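Local coordinates for protein KLLA0F20702p (Kluyveromyces lactis, PDB 5Y5A) that is probably an Est1-type telomerase subunit that, through partnership with Cdc13, brings telomerase to chromosome ends, this chain being its N-terminal, largely helical part, at residues D83-K87 and H88-P92. Residues are numbered along the deposited sequence; the frame is centred on the assembly and turned at random.
Sequences DLTWK and HVHYP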
# COMPACT_ATOMS: atom_id res chain seq x y z
N ASP A 83 -5.06 13.37 16.82
CA ASP A 83 -5.65 12.04 16.91
C ASP A 83 -6.83 12.04 17.88
O ASP A 83 -7.88 11.46 17.60
CB ASP A 83 -4.61 10.99 17.32
CG ASP A 83 -3.68 10.60 16.18
OD1 ASP A 83 -4.07 10.72 15.00
OD2 ASP A 83 -2.54 10.16 16.45
N LEU A 84 -6.66 12.70 19.03
CA LEU A 84 -7.77 12.85 19.96
C LEU A 84 -8.89 13.71 19.37
O LEU A 84 -10.06 13.59 19.75
CB LEU A 84 -7.28 13.47 21.27
CG LEU A 84 -6.42 12.59 22.18
CD1 LEU A 84 -5.94 13.38 23.38
CD2 LEU A 84 -7.18 11.35 22.62
N THR A 85 -8.52 14.58 18.43
CA THR A 85 -9.48 15.44 17.77
C THR A 85 -10.37 14.64 16.83
O THR A 85 -11.60 14.78 16.84
CB THR A 85 -8.78 16.56 16.98
OG1 THR A 85 -8.09 17.42 17.90
CG2 THR A 85 -9.81 17.36 16.20
N TRP A 86 -9.74 13.79 16.03
CA TRP A 86 -10.48 12.91 15.14
C TRP A 86 -11.39 11.98 15.92
O TRP A 86 -12.59 11.91 15.68
CB TRP A 86 -9.53 12.09 14.28
CG TRP A 86 -10.26 11.10 13.45
CD1 TRP A 86 -10.27 9.74 13.61
CD2 TRP A 86 -11.11 11.38 12.32
NE1 TRP A 86 -11.08 9.16 12.65
CE2 TRP A 86 -11.60 10.14 11.86
CE3 TRP A 86 -11.49 12.56 11.68
CZ2 TRP A 86 -12.45 10.06 10.76
CZ3 TRP A 86 -12.35 12.46 10.59
CH2 TRP A 86 -12.82 11.23 10.14
N LYS A 87 -10.80 11.28 16.89
CA LYS A 87 -11.49 10.25 17.66
C LYS A 87 -12.67 10.77 18.48
O LYS A 87 -13.73 10.15 18.50
CB LYS A 87 -10.50 9.55 18.59
CG LYS A 87 -11.09 8.39 19.36
CD LYS A 87 -10.04 7.79 20.28
CE LYS A 87 -10.61 6.67 21.13
NZ LYS A 87 -9.61 6.15 22.10
N HIS A 88 -12.49 11.90 19.15
CA HIS A 88 -13.46 12.37 20.13
C HIS A 88 -14.37 13.49 19.63
O HIS A 88 -15.45 13.71 20.17
CB HIS A 88 -12.74 12.82 21.39
CG HIS A 88 -12.00 11.72 22.09
ND1 HIS A 88 -12.64 10.75 22.83
CD2 HIS A 88 -10.68 11.44 22.15
CE1 HIS A 88 -11.74 9.92 23.32
NE2 HIS A 88 -10.54 10.31 22.93
N VAL A 89 -13.92 14.20 18.60
CA VAL A 89 -14.69 15.33 18.10
C VAL A 89 -15.25 15.09 16.71
O VAL A 89 -16.45 15.19 16.49
CB VAL A 89 -13.83 16.61 18.06
CG1 VAL A 89 -14.66 17.78 17.57
CG2 VAL A 89 -13.24 16.90 19.43
N HIS A 90 -14.38 14.82 15.76
CA HIS A 90 -14.79 14.64 14.39
C HIS A 90 -15.41 13.32 14.03
O HIS A 90 -16.46 13.28 13.44
CB HIS A 90 -13.64 14.92 13.45
CG HIS A 90 -13.19 16.33 13.47
ND1 HIS A 90 -12.03 16.74 12.87
CD2 HIS A 90 -13.74 17.43 14.02
CE1 HIS A 90 -11.88 18.04 13.05
NE2 HIS A 90 -12.91 18.48 13.74
N TYR A 91 -14.75 12.23 14.36
CA TYR A 91 -15.31 10.92 14.05
C TYR A 91 -16.74 10.73 14.58
O TYR A 91 -17.60 10.24 13.84
CB TYR A 91 -14.44 9.78 14.57
CG TYR A 91 -15.06 8.43 14.29
CD1 TYR A 91 -14.96 7.85 13.03
CD2 TYR A 91 -15.77 7.75 15.27
CE1 TYR A 91 -15.55 6.63 12.76
CE2 TYR A 91 -16.36 6.53 15.01
CZ TYR A 91 -16.24 5.97 13.75
OH TYR A 91 -16.82 4.75 13.49
N PRO A 92 -17.01 11.09 15.85
CA PRO A 92 -18.38 10.88 16.33
C PRO A 92 -19.42 11.70 15.57
O PRO A 92 -20.56 11.25 15.43
CB PRO A 92 -18.31 11.30 17.80
CG PRO A 92 -17.12 12.18 17.90
CD PRO A 92 -16.14 11.60 16.93
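A pi-type turn widens helix 78-105 just ahead of Pro92, and two backbone bonds spanning five residues define it, His90 N to Thr85 O and Tyr91 N to Trp86 O (2.6 Å). His88 N still makes the ordinary i to i-4 bond to Leu84 O, but Thr85 O accepts two donors: Val89 N from above the carbonyl plane in a bent bond, and His90 N in that plane at an N-H...O angle of 167°. Pro92, lacking an N-H, cannot continue the five-residue series, and its CD sits 3.2 Å from Lys87 O; the short axes on the two sides diverge by 36°.

Two side-chain pairs follow the five-residue spacing: Tyr91 CB lies over one face of the Trp86 indole, 4.0 Å from the centroid of its five-membered ring, while Thr85 CG2 covers a face of the His90 imidazole. With CG anti to the backbone N (chi1 -175°) and its chain extended, Lys87 runs alongside its neighbour His88 and sets CG over the centre of that ring. One turn back, Leu84 CD2 packs against His88 CD2 (3.5 Å), and His88 ND1 hydrogen-bonds to Gln16 OE1. Replacing His88 by alanine is likely to leave Gln16 without this partner and to take away the ring against which Leu84 and Lys87 pack. His90 ND1 and NE2 hydrogen-bond to Tyr134 OH and His42 NE2, and Trp86 stacks on Tyr194. The side chains around this turn thus reach helices 7-21, 33-53, 113-144 and 179-206, an arrangement characteristic of a proline-kinked pi-bulge within an alpha-helical bundle, here in the Est1 family region.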